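Beta-lactamase (Burkholderia cenocepacia, PDB 5E2G) probably hydrolyses beta-lactams to substituted beta-amino acids, as a class C serine beta-lactamase related to D-alanine carboxypeptidases. Local coordinates at residues D8-Q13 with I28-D33; P36-Y41 with T224-L229; A127-Y132 with I153-W158; L159-M164 with A169-Q174. One frame throughout, in Å; residues are numbered along the deposited sequence.

Contact 1 of 4, residues D8-Q13 with I28-D33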
loop_
_atom_site.group_PDB
_atom_site.type_symbol
_atom_site.label_atom_id
_atom_site.label_comp_id
_atom_site.label_asym_id
_atom_site.label_seq_id
_atom_site.Cartn_x
_atom_site.Cartn_y
_atom_site.Cartn_z
ATOM N N ASP A 8 -7.937 -18.750 17.039
ATOM C CA ASP A 8 -7.299 -18.623 18.344
ATOM C C ASP A 8 -5.912 -18.022 18.211
ATOM O O ASP A 8 -5.521 -17.166 19.011
ATOM C CB ASP A 8 -7.216 -19.980 19.039
ATOM C CG ASP A 8 -8.569 -20.632 19.215
ATOM O OD1 ASP A 8 -9.598 -19.944 19.019
ATOM O OD2 ASP A 8 -8.602 -21.838 19.550
ATOM N N THR A 9 -5.156 -18.458 17.202
ATOM C CA THR A 9 -3.820 -17.916 16.986
ATOM C C THR A 9 -3.874 -16.412 16.746
ATOM O O THR A 9 -3.080 -15.651 17.313
ATOM C CB THR A 9 -3.149 -18.617 15.806
ATOM O OG1 THR A 9 -3.108 -20.029 16.041
ATOM C CG2 THR A 9 -1.738 -18.093 15.621
ATOM N N VAL A 10 -4.805 -15.965 15.900
ATOM C CA VAL A 10 -4.938 -14.535 15.644
ATOM C C VAL A 10 -5.372 -13.815 16.911
ATOM O O VAL A 10 -4.759 -12.823 17.326
ATOM C CB VAL A 10 -5.918 -14.285 14.483
ATOM C CG1 VAL A 10 -6.315 -12.824 14.426
ATOM C CG2 VAL A 10 -5.289 -14.705 13.168
ATOM N N THR A 11 -6.417 -14.331 17.561
ATOM C CA THR A 11 -6.998 -13.656 18.717
ATOM C C THR A 11 -5.956 -13.391 19.792
ATOM O O THR A 11 -5.940 -12.312 20.395
ATOM C CB THR A 11 -8.146 -14.490 19.286
ATOM O OG1 THR A 11 -9.119 -14.731 18.260
ATOM C CG2 THR A 11 -8.807 -13.764 20.441
ATOM N N ARG A 12 -5.064 -14.356 20.034
ATOM C CA ARG A 12 -4.054 -14.187 21.070
ATOM C C ARG A 12 -3.123 -13.018 20.783
ATOM O O ARG A 12 -2.491 -12.504 21.711
ATOM C CB ARG A 12 -3.249 -15.476 21.240
ATOM C CG ARG A 12 -4.085 -16.651 21.704
ATOM C CD ARG A 12 -3.225 -17.806 22.199
ATOM N NE ARG A 12 -3.648 -19.077 21.614
ATOM C CZ ARG A 12 -3.069 -19.639 20.556
ATOM N NH1 ARG A 12 -2.030 -19.048 19.970
ATOM N NH2 ARG A 12 -3.521 -20.796 20.085
ATOM N N GLN A 13 -3.027 -12.579 19.526
ATOM C CA GLN A 13 -2.256 -11.385 19.204
ATOM C C GLN A 13 -3.122 -10.131 19.174
ATOM O O GLN A 13 -2.724 -9.084 19.698
ATOM C CB GLN A 13 -1.562 -11.553 17.851
ATOM C CG GLN A 13 -0.691 -12.774 17.743
ATOM C CD GLN A 13 0.484 -12.724 18.688
ATOM O OE1 GLN A 13 1.109 -11.676 18.868
ATOM N NE2 GLN A 13 0.791 -13.860 19.305
ATOM N N ILE A 28 -9.053 -9.021 10.199
ATOM C CA ILE A 28 -7.816 -9.747 9.941
ATOM C C ILE A 28 -8.076 -10.731 8.816
ATOM O O ILE A 28 -8.983 -11.564 8.916
ATOM C CB ILE A 28 -7.316 -10.496 11.187
ATOM C CG1 ILE A 28 -7.443 -9.627 12.450
ATOM C CG2 ILE A 28 -5.903 -11.000 10.958
ATOM C CD1 ILE A 28 -6.586 -8.388 12.463
ATOM N N GLY A 29 -7.280 -10.650 7.759
ATOM C CA GLY A 29 -7.325 -11.606 6.664
ATOM C C GLY A 29 -6.086 -12.482 6.708
ATOM O O GLY A 29 -4.976 -11.983 6.902
ATOM N N ILE A 30 -6.285 -13.791 6.530
ATOM C CA ILE A 30 -5.210 -14.779 6.553
ATOM C C ILE A 30 -5.321 -15.663 5.317
ATOM O O ILE A 30 -6.397 -16.185 5.017
ATOM C CB ILE A 30 -5.257 -15.652 7.825
ATOM C CG1 ILE A 30 -4.905 -14.843 9.077
ATOM C CG2 ILE A 30 -4.340 -16.857 7.681
ATOM C CD1 ILE A 30 -3.495 -14.349 9.117
ATOM N N VAL A 31 -4.209 -15.833 4.611
ATOM C CA VAL A 31 -4.044 -16.893 3.623
ATOM C C VAL A 31 -3.185 -17.969 4.269
ATOM O O VAL A 31 -2.025 -17.722 4.619
ATOM C CB VAL A 31 -3.394 -16.380 2.328
ATOM C CG1 VAL A 31 -3.078 -17.534 1.400
ATOM C CG2 VAL A 31 -4.282 -15.387 1.639
ATOM N N ALA A 32 -3.755 -19.151 4.454
ATOM C CA ALA A 32 -3.056 -20.266 5.082
ATOM C C ALA A 32 -3.063 -21.400 4.070
ATOM O O ALA A 32 -4.100 -22.033 3.850
ATOM C CB ALA A 32 -3.726 -20.664 6.389
ATOM N N ASP A 33 -1.908 -21.627 3.440
ATOM C CA ASP A 33 -1.773 -22.602 2.358
ATOM C C ASP A 33 -2.733 -22.284 1.211
ATOM O O ASP A 33 -3.382 -23.169 0.655
ATOM C CB ASP A 33 -1.982 -24.030 2.875
ATOM C CG ASP A 33 -1.421 -25.084 1.935
ATOM O OD1 ASP A 33 -0.215 -25.014 1.603
ATOM O OD2 ASP A 33 -2.194 -25.981 1.530
#
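Val10 meets both Ile28 and Ile30, dividing the work between its two methyl groups. All the contacts across the pair are apolar. Val10 CG1, set anti to the backbone N (chi1 167°), lies 3.9 Å from Ile28 CG1 and equally close to Ile28 CG2, filling the fork of that isoleucine. CG2 of Val10 turns instead to Ile30 CG1, at 4.1 Å. Ile28 and Ile30 are two apart on one strand and so present their side chains on the same face; each slides past the valine in the opposite sense rather than meeting it end on. The backbones stay well separated, with Val10 CA 8.0 Å from Ile28 CA.

Polar bonding is left to the periphery. No hydrogen bond crosses, but Thr11 OG1 bonds to Tyr41 OH, tying the helix to strand 35-42, and to Arg7 O one turn back in its own helix.

Helix 3-21 thus lies over one face of the antiparallel sheet, where strand 25-32 bonds to strand 35-42 on one flank and strand 332-338 on the other. Phe39 and Tyr41 extend the floor beneath Val10, while the C-terminal helix 344-357 packs alongside, its Ile354 touching both Gln13 and Ile30.

Contact 2 of 4, residues P36-Y41 with T224-L229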
loop_
_atom_site.group_PDB
_atom_site.type_symbol
_atom_site.label_atom_id
_atom_site.label_comp_id
_atom_site.label_asym_id
_atom_site.label_seq_id
_atom_site.Cartn_x
_atom_site.Cartn_y
_atom_site.Cartn_z
ATOM N N PRO A 36 -8.080 -18.589 2.079
ATOM C CA PRO A 36 -8.343 -17.317 2.755
ATOM C C PRO A 36 -9.271 -17.468 3.950
ATOM O O PRO A 36 -10.141 -18.336 3.987
ATOM C CB PRO A 36 -9.004 -16.479 1.659
ATOM C CG PRO A 36 -9.684 -17.483 0.807
ATOM C CD PRO A 36 -8.805 -18.697 0.802
ATOM N N TYR A 37 -9.070 -16.594 4.935
ATOM C CA TYR A 37 -9.915 -16.496 6.120
ATOM C C TYR A 37 -9.973 -15.038 6.537
ATOM O O TYR A 37 -8.973 -14.325 6.439
ATOM C CB TYR A 37 -9.379 -17.311 7.307
ATOM C CG TYR A 37 -9.155 -18.780 7.038
ATOM C CD1 TYR A 37 -10.133 -19.715 7.350
ATOM C CD2 TYR A 37 -7.968 -19.230 6.478
ATOM C CE1 TYR A 37 -9.936 -21.057 7.107
ATOM C CE2 TYR A 37 -7.762 -20.567 6.233
ATOM C CZ TYR A 37 -8.749 -21.477 6.549
ATOM O OH TYR A 37 -8.552 -22.816 6.307
ATOM N N VAL A 38 -11.130 -14.595 7.013
ATOM C CA VAL A 38 -11.263 -13.253 7.560
ATOM C C VAL A 38 -11.878 -13.359 8.944
ATOM O O VAL A 38 -12.907 -14.016 9.122
ATOM C CB VAL A 38 -12.096 -12.325 6.661
ATOM C CG1 VAL A 38 -12.294 -10.974 7.340
ATOM C CG2 VAL A 38 -11.404 -12.147 5.319
ATOM N N PHE A 39 -11.240 -12.716 9.917
ATOM C CA PHE A 39 -11.661 -12.741 11.311
ATOM C C PHE A 39 -11.936 -11.314 11.761
ATOM O O PHE A 39 -11.027 -10.477 11.751
ATOM C CB PHE A 39 -10.586 -13.385 12.186
ATOM C CG PHE A 39 -10.174 -14.752 11.724
ATOM C CD1 PHE A 39 -11.067 -15.813 11.779
ATOM C CD2 PHE A 39 -8.906 -14.974 11.224
ATOM C CE1 PHE A 39 -10.701 -17.068 11.353
ATOM C CE2 PHE A 39 -8.531 -16.228 10.800
ATOM C CZ PHE A 39 -9.432 -17.277 10.861
ATOM N N ASP A 40 -13.179 -11.039 12.153
ATOM C CA ASP A 40 -13.599 -9.696 12.529
ATOM C C ASP A 40 -13.619 -9.559 14.045
ATOM O O ASP A 40 -13.953 -10.507 14.761
ATOM C CB ASP A 40 -14.979 -9.365 11.950
ATOM C CG ASP A 40 -14.961 -9.198 10.426
ATOM O OD1 ASP A 40 -13.934 -8.746 9.873
ATOM O OD2 ASP A 40 -15.978 -9.525 9.778
ATOM N N TYR A 41 -13.262 -8.372 14.529
ATOM C CA TYR A 41 -13.213 -8.101 15.960
ATOM C C TYR A 41 -13.806 -6.733 16.265
ATOM O O TYR A 41 -13.552 -5.764 15.547
ATOM C CB TYR A 41 -11.778 -8.156 16.496
ATOM C CG TYR A 41 -11.104 -9.495 16.323
ATOM C CD1 TYR A 41 -10.459 -9.821 15.137
ATOM C CD2 TYR A 41 -11.108 -10.432 17.345
ATOM C CE1 TYR A 41 -9.842 -11.045 14.972
ATOM C CE2 TYR A 41 -10.499 -11.652 17.191
ATOM C CZ TYR A 41 -9.867 -11.957 16.004
ATOM O OH TYR A 41 -9.259 -13.184 15.856
ATOM N N THR A 224 -11.468 -0.102 1.798
ATOM C CA THR A 224 -11.663 -1.482 1.365
ATOM C C THR A 224 -11.980 -2.361 2.568
ATOM O O THR A 224 -11.920 -1.922 3.720
ATOM C CB THR A 224 -10.429 -2.003 0.603
ATOM O OG1 THR A 224 -10.668 -3.336 0.126
ATOM C CG2 THR A 224 -9.198 -2.001 1.495
ATOM N N THR A 225 -12.338 -3.610 2.279
ATOM C CA THR A 225 -12.593 -4.629 3.286
ATOM C C THR A 225 -11.378 -5.534 3.440
ATOM O O THR A 225 -10.480 -5.560 2.595
ATOM C CB THR A 225 -13.802 -5.493 2.923
ATOM O OG1 THR A 225 -13.499 -6.260 1.755
ATOM C CG2 THR A 225 -15.010 -4.639 2.656
ATOM N N ALA A 226 -11.378 -6.306 4.530
ATOM C CA ALA A 226 -10.297 -7.259 4.737
ATOM C C ALA A 226 -10.305 -8.320 3.655
ATOM O O ALA A 226 -9.244 -8.723 3.165
ATOM C CB ALA A 226 -10.400 -7.902 6.116
ATOM N N ALA A 227 -11.495 -8.775 3.258
ATOM C CA ALA A 227 -11.584 -9.785 2.211
ATOM C C ALA A 227 -10.945 -9.294 0.916
ATOM O O ALA A 227 -10.155 -10.007 0.293
ATOM C CB ALA A 227 -13.045 -10.175 1.983
ATOM N N ASP A 228 -11.265 -8.066 0.501
ATOM C CA ASP A 228 -10.760 -7.571 -0.777
ATOM C C ASP A 228 -9.249 -7.392 -0.744
ATOM O O ASP A 228 -8.551 -7.774 -1.694
ATOM C CB ASP A 228 -11.439 -6.254 -1.142
ATOM C CG ASP A 228 -12.762 -6.454 -1.872
ATOM O OD1 ASP A 228 -13.312 -7.575 -1.864
ATOM O OD2 ASP A 228 -13.255 -5.473 -2.453
ATOM N N LEU A 229 -8.724 -6.806 0.333
ATOM C CA LEU A 229 -7.276 -6.669 0.453
ATOM C C LEU A 229 -6.607 -8.038 0.486
ATOM O O LEU A 229 -5.532 -8.234 -0.092
ATOM C CB LEU A 229 -6.929 -5.864 1.704
ATOM C CG LEU A 229 -5.590 -5.134 1.677
ATOM C CD1 LEU A 229 -5.435 -4.419 0.347
ATOM C CD2 LEU A 229 -5.505 -4.145 2.817
#
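The first turn of helix 226-235, at Ala226 and Ala227, is met by the two methyls of Val38. The close part of the contact is here: Val38 CG1 lies 3.8 Å from Ala226 CB, and Val38 CG2 rests against the helix backbone itself, 3.9 Å from Ala227 CA. A chi1 of 175° leaves CG2 beside the valine's own backbone N and sends CG1 to Ala226, spreading the two branches along the helix start. The small alanines let the main chain come near, so that Val38 CA and Ala227 CA are only 6.4 Å apart. Ala226 is buried, and behind it stand Ala27 and Leu337 of the adjoining strands.

Strand 35-42 is the outermost strand at its end of the large antiparallel sheet, and helix 226-235 packs on the face of that sheet turned away from helix 3-21. Such a sheet layered between helices is the alpha/beta domain of the serine beta-lactamase fold. Phe39, the next residue along the strand, points to the other layer and touches Arg7.

Toward solvent the packing thins. Ala227 is exposed, its CB still 4.2 Å from Val38 CG2, and Val38 is partly open as well. On the inner side the helix start is fixed by Thr225, the N-cap, whose OG1 accepts from Asp228 N at 3.1 Å along a nearly straight bond (163°). Asp228 OD2 in turn takes bonds from His184 N and Thr185 OG1.

Contact 3 of 4, residues A127-Y132 with I153-W158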
loop_
_atom_site.group_PDB
_atom_site.type_symbol
_atom_site.label_atom_id
_atom_site.label_comp_id
_atom_site.label_asym_id
_atom_site.label_seq_id
_atom_site.Cartn_x
_atom_site.Cartn_y
_atom_site.Cartn_z
ATOM N N ALA A 127 -3.633 23.468 -12.412
ATOM C CA ALA A 127 -2.713 24.536 -12.795
ATOM C C ALA A 127 -1.788 24.906 -11.640
ATOM O O ALA A 127 -0.609 25.214 -11.855
ATOM C CB ALA A 127 -3.494 25.757 -13.278
ATOM N N GLY A 128 -2.297 24.860 -10.405
ATOM C CA GLY A 128 -1.454 25.137 -9.252
ATOM C C GLY A 128 -0.503 24.000 -8.931
ATOM O O GLY A 128 0.623 24.228 -8.478
ATOM N N LEU A 129 -0.949 22.760 -9.142
ATOM C CA LEU A 129 -0.050 21.613 -9.052
ATOM C C LEU A 129 1.128 21.772 -10.005
ATOM O O LEU A 129 2.291 21.644 -9.604
ATOM C CB LEU A 129 -0.816 20.323 -9.355
ATOM C CG LEU A 129 0.049 19.079 -9.563
ATOM C CD1 LEU A 129 0.816 18.772 -8.300
ATOM C CD2 LEU A 129 -0.788 17.882 -10.001
ATOM N N ILE A 130 0.839 22.047 -11.280
ATOM C CA ILE A 130 1.900 22.325 -12.239
ATOM C C ILE A 130 2.752 23.485 -11.756
ATOM O O ILE A 130 3.978 23.486 -11.920
ATOM C CB ILE A 130 1.303 22.603 -13.626
ATOM C CG1 ILE A 130 0.536 21.379 -14.126
ATOM C CG2 ILE A 130 2.396 22.996 -14.598
ATOM C CD1 ILE A 130 1.402 20.175 -14.382
ATOM N N ARG A 131 2.119 24.486 -11.138
ATOM C CA ARG A 131 2.887 25.569 -10.533
ATOM C C ARG A 131 3.809 25.039 -9.446
ATOM O O ARG A 131 4.974 25.448 -9.360
ATOM C CB ARG A 131 1.955 26.640 -9.969
ATOM C CG ARG A 131 1.334 27.544 -11.025
ATOM C CD ARG A 131 0.711 28.808 -10.411
ATOM N NE ARG A 131 -0.743 28.874 -10.587
ATOM C CZ ARG A 131 -1.627 28.642 -9.620
ATOM N NH1 ARG A 131 -1.209 28.333 -8.396
ATOM N NH2 ARG A 131 -2.926 28.725 -9.873
ATOM N N TYR A 132 3.314 24.119 -8.612
ATOM C CA TYR A 132 4.155 23.593 -7.544
ATOM C C TYR A 132 5.306 22.763 -8.098
ATOM O O TYR A 132 6.449 22.895 -7.644
ATOM C CB TYR A 132 3.341 22.760 -6.561
ATOM C CG TYR A 132 4.258 21.962 -5.672
ATOM C CD1 TYR A 132 5.185 22.601 -4.846
ATOM C CD2 TYR A 132 4.230 20.572 -5.680
ATOM C CE1 TYR A 132 6.050 21.878 -4.043
ATOM C CE2 TYR A 132 5.090 19.835 -4.877
ATOM C CZ TYR A 132 5.998 20.490 -4.060
ATOM O OH TYR A 132 6.851 19.753 -3.262
ATOM N N ILE A 153 4.474 9.188 -5.072
ATOM C CA ILE A 153 3.481 8.226 -5.536
ATOM C C ILE A 153 2.182 8.914 -5.938
ATOM O O ILE A 153 1.472 8.429 -6.830
ATOM C CB ILE A 153 3.251 7.169 -4.447
ATOM C CG1 ILE A 153 2.015 6.326 -4.767
ATOM C CG2 ILE A 153 3.137 7.854 -3.095
ATOM C CD1 ILE A 153 2.181 5.393 -5.941
ATOM N N GLY A 154 1.840 10.033 -5.288
ATOM C CA GLY A 154 0.758 10.859 -5.797
ATOM C C GLY A 154 0.925 11.104 -7.279
ATOM O O GLY A 154 0.008 10.878 -8.069
HETATM N N MSE A 155 2.129 11.489 -7.684
HETATM C CA MSE A 155 2.430 11.743 -9.079
HETATM C C MSE A 155 2.594 10.475 -9.917
HETATM O O MSE A 155 2.443 10.520 -11.122
HETATM C CB MSE A 155 3.689 12.601 -9.195
HETATM C CG MSE A 155 3.450 14.067 -8.905
HETATM SE SE MSE A 155 1.989 14.820 -9.972
HETATM C CE MSE A 155 2.679 14.500 -11.758
ATOM N N LEU A 156 2.908 9.338 -9.306
ATOM C CA LEU A 156 2.972 8.111 -10.094
ATOM C C LEU A 156 1.598 7.768 -10.650
ATOM O O LEU A 156 1.460 7.435 -11.832
ATOM C CB LEU A 156 3.520 6.949 -9.259
ATOM C CG LEU A 156 3.678 5.598 -9.975
ATOM C CD1 LEU A 156 4.707 5.677 -11.102
ATOM C CD2 LEU A 156 4.041 4.489 -8.995
ATOM N N GLY A 157 0.564 7.859 -9.811
ATOM C CA GLY A 157 -0.778 7.550 -10.272
ATOM C C GLY A 157 -1.293 8.561 -11.275
ATOM O O GLY A 157 -1.946 8.192 -12.257
ATOM N N TRP A 158 -1.027 9.848 -11.030
ATOM C CA TRP A 158 -1.426 10.891 -11.969
ATOM C C TRP A 158 -0.865 10.614 -13.353
ATOM O O TRP A 158 -1.598 10.622 -14.348
ATOM C CB TRP A 158 -0.943 12.255 -11.472
ATOM C CG TRP A 158 -2.003 13.311 -11.476
ATOM C CD1 TRP A 158 -3.164 13.300 -10.761
ATOM C CD2 TRP A 158 -1.999 14.541 -12.213
ATOM N NE1 TRP A 158 -3.888 14.442 -11.011
ATOM C CE2 TRP A 158 -3.193 15.221 -11.897
ATOM C CE3 TRP A 158 -1.104 15.132 -13.111
ATOM C CZ2 TRP A 158 -3.519 16.458 -12.446
ATOM C CZ3 TRP A 158 -1.427 16.367 -13.651
ATOM C CH2 TRP A 158 -2.625 17.015 -13.317
#
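Leu129 points a single methyl, CD2, into the angle between Met155 and Trp158, and nearly everything that passes between the two helices goes through that carbon. A chi1 of 169° extends the branched end of the leucine away from its own helix and toward the other.

The indole is met over a face. CD2 sits 3.8 Å from the centroid of the six-membered ring of Trp158 and only 7° off the ring normal, a well-centred CH-pi contact in which the nearest ring atom, CH2, is 3.9 Å from Leu129 CD2. The two side chains approach from opposite directions, and the methyl lies over the benzenoid half of the indole. Trp158 was modelled in two conformations, however, and the CH-pi contact described belongs to one of them, so its persistence is doubtful.

Met155, a selenomethionine, comes to the same methyl from roughly a right angle to the ring contact. The bend at chi2 (-53°) brings Met155 SE to 4.1 Å from Leu129 CD2, an ordinary apolar contact; a further bend at chi3 turns only the terminal methyl. Leu107 and Leu133 also touch Met155, and Leu91 touches both Met155 and Ile130, giving an apolar surround with no hydrogen bond between the two segments.

Elsewhere on helix 150-164, Ile153 packs against Lys65, probably the lysine of the SxxK motif. Helices 126-135 and 150-164 belong to the all-helical region that, in serine beta-lactamases and DD-peptidases, stands beside the alpha/beta domain.

Contact 4 of 4, residues L159-M164 with A169-Q174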
loop_
_atom_site.group_PDB
_atom_site.type_symbol
_atom_site.label_atom_id
_atom_site.label_comp_id
_atom_site.label_asym_id
_atom_site.label_seq_id
_atom_site.Cartn_x
_atom_site.Cartn_y
_atom_site.Cartn_z
ATOM N N LEU A 159 0.439 10.345 -13.426
ATOM C CA LEU A 159 1.112 10.200 -14.709
ATOM C C LEU A 159 0.715 8.915 -15.414
ATOM O O LEU A 159 0.636 8.893 -16.646
ATOM C CB LEU A 159 2.623 10.256 -14.505
ATOM C CG LEU A 159 3.123 11.594 -13.955
ATOM C CD1 LEU A 159 4.548 11.471 -13.410
ATOM C CD2 LEU A 159 3.033 12.694 -15.009
ATOM N N THR A 160 0.457 7.847 -14.656
ATOM C CA THR A 160 -0.058 6.611 -15.245
ATOM C C THR A 160 -1.423 6.829 -15.894
ATOM O O THR A 160 -1.693 6.312 -16.984
ATOM C CB THR A 160 -0.146 5.529 -14.174
ATOM O OG1 THR A 160 1.157 5.288 -13.635
ATOM C CG2 THR A 160 -0.719 4.241 -14.752
ATOM N N ALA A 161 -2.293 7.601 -15.241
ATOM C CA ALA A 161 -3.590 7.906 -15.827
ATOM C C ALA A 161 -3.444 8.731 -17.101
ATOM O O ALA A 161 -4.173 8.508 -18.073
ATOM C CB ALA A 161 -4.465 8.624 -14.810
ATOM N N LYS A 162 -2.518 9.694 -17.114
ATOM C CA LYS A 162 -2.211 10.414 -18.349
ATOM C C LYS A 162 -1.838 9.445 -19.464
ATOM O O LYS A 162 -2.382 9.509 -20.572
ATOM C CB LYS A 162 -1.067 11.403 -18.122
ATOM C CG LYS A 162 -1.482 12.728 -17.555
ATOM C CD LYS A 162 -2.149 13.597 -18.599
ATOM C CE LYS A 162 -2.540 14.924 -18.007
ATOM N NZ LYS A 162 -3.220 15.774 -18.998
ATOM N N ALA A 163 -0.908 8.534 -19.176
ATOM C CA ALA A 163 -0.452 7.577 -20.176
ATOM C C ALA A 163 -1.567 6.637 -20.613
ATOM O O ALA A 163 -1.610 6.233 -21.781
ATOM C CB ALA A 163 0.734 6.782 -19.626
HETATM N N MSE A 164 -2.482 6.285 -19.713
HETATM C CA MSE A 164 -3.541 5.338 -20.057
HETATM C C MSE A 164 -4.805 5.993 -20.610
HETATM O O MSE A 164 -5.790 5.312 -20.870
HETATM C CB MSE A 164 -3.893 4.490 -18.841
HETATM C CG MSE A 164 -2.729 3.646 -18.360
HETATM SE SE MSE A 164 -3.225 2.434 -16.932
HETATM C CE MSE A 164 -3.930 0.973 -18.028
ATOM N N ALA A 169 -9.465 7.760 -10.917
ATOM C CA ALA A 169 -10.402 6.972 -10.111
ATOM C C ALA A 169 -11.171 5.963 -10.957
ATOM O O ALA A 169 -11.480 4.862 -10.483
ATOM C CB ALA A 169 -11.372 7.893 -9.366
ATOM N N THR A 170 -11.470 6.316 -12.212
ATOM C CA THR A 170 -12.124 5.392 -13.135
ATOM C C THR A 170 -11.241 4.187 -13.437
ATOM O O THR A 170 -11.723 3.053 -13.502
ATOM C CB THR A 170 -12.483 6.137 -14.423
ATOM O OG1 THR A 170 -13.368 7.217 -14.109
ATOM C CG2 THR A 170 -13.142 5.208 -15.428
ATOM N N LEU A 171 -9.945 4.411 -13.637
ATOM C CA LEU A 171 -9.025 3.306 -13.889
ATOM C C LEU A 171 -8.972 2.340 -12.714
ATOM O O LEU A 171 -8.801 1.137 -12.904
ATOM C CB LEU A 171 -7.629 3.844 -14.177
ATOM C CG LEU A 171 -7.361 4.461 -15.550
ATOM C CD1 LEU A 171 -6.064 5.246 -15.538
ATOM C CD2 LEU A 171 -7.332 3.371 -16.605
HETATM N N MSE A 172 -9.113 2.843 -11.499
HETATM C CA MSE A 172 -9.046 1.987 -10.331
HETATM C C MSE A 172 -10.338 1.179 -10.157
HETATM O O MSE A 172 -10.299 -0.027 -9.929
HETATM C CB MSE A 172 -8.765 2.829 -9.095
HETATM C CG MSE A 172 -7.447 3.573 -9.164
HETATM SE SE MSE A 172 -5.859 2.432 -9.025
HETATM C CE MSE A 172 -5.705 2.407 -7.085
ATOM N N GLU A 173 -11.484 1.845 -10.285
ATOM C CA GLU A 173 -12.760 1.206 -9.985
ATOM C C GLU A 173 -13.351 0.430 -11.162
ATOM O O GLU A 173 -14.072 -0.550 -10.942
ATOM C CB GLU A 173 -13.747 2.269 -9.483
ATOM C CG GLU A 173 -13.190 3.037 -8.267
ATOM C CD GLU A 173 -14.184 3.986 -7.605
ATOM O OE1 GLU A 173 -15.142 4.444 -8.269
ATOM O OE2 GLU A 173 -14.005 4.273 -6.405
ATOM N N GLN A 174 -13.061 0.819 -12.400
ATOM C CA GLN A 174 -13.617 0.128 -13.556
ATOM C C GLN A 174 -12.621 -0.796 -14.238
ATOM O O GLN A 174 -13.002 -1.512 -15.170
ATOM C CB GLN A 174 -14.155 1.139 -14.580
ATOM C CG GLN A 174 -15.093 2.185 -14.006
ATOM C CD GLN A 174 -16.304 1.579 -13.317
ATOM O OE1 GLN A 174 -16.808 0.528 -13.721
ATOM N NE2 GLN A 174 -16.773 2.238 -12.265
#
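Two consecutive helices, 150-164 and 168-180, joined by a very short connection, pack against each other here within the helical part of the serine beta-lactamase fold, and Leu171 is the residue that bridges them. Its CD1 touches Ala161 at the main chain: the distance from Leu171 CD1 to Ala161 CA is 3.6 Å, shorter than the 3.8 Å between Leu171 CD1 and Ala161 CB. The leucine therefore lies against the helix surface, where a residue as small as alanine leaves the backbone accessible. With CG beside the backbone N (chi1 -76°) and the chain extended beyond it, CD1 is carried over to the neighbouring helix.

Leu171 CD1 also lies 4.0 Å from Met164 CB, one turn further on. In this selenomethionine it is the root of the side chain that touches; the chain runs on extended and then bends at chi3, and the residue also packs against Leu71 and Ala75 of helix 64-77. Met172 reaches that helix too, at Leu67, so both segments share a third helical neighbour. Nearby, Glu173 OE2 accepts from the backbone N of both Ile187 and Asn188, holding helix 168-180 to the chain that follows it. A thiocyanate ion, probably from the crystallisation liquor, lies about 4 Å from the Leu171 side chain.

Because no hydrogen bond or charge crosses between the segments, their attachment here rests on apolar burial and close fit: one leucine methyl shared by an alanine and the base of a methionine.

Overall arrangement
From the N terminus, contact 1 closes the first, short loop by returning strand 25-32 against helix 3-21. Strand 35-42 follows at once, hydrogen-bonded to strand 25-32, and from it contact 2 spans 183 residues to helix 226-235 on the sheet's other face; contacts 1 and 2 touch, their centres 11 Å apart. Within that long excursion the chain builds the helical region. There contact 3 joins helices 126-135 and 150-164, and contact 4 passes from the end of helix 150-164 to helix 168-180, in series along a common helix with centres 14 Å apart. None cross. Contacts 1 and 3 lie on opposite sides of the chain's centre, 39 Å apart between centres.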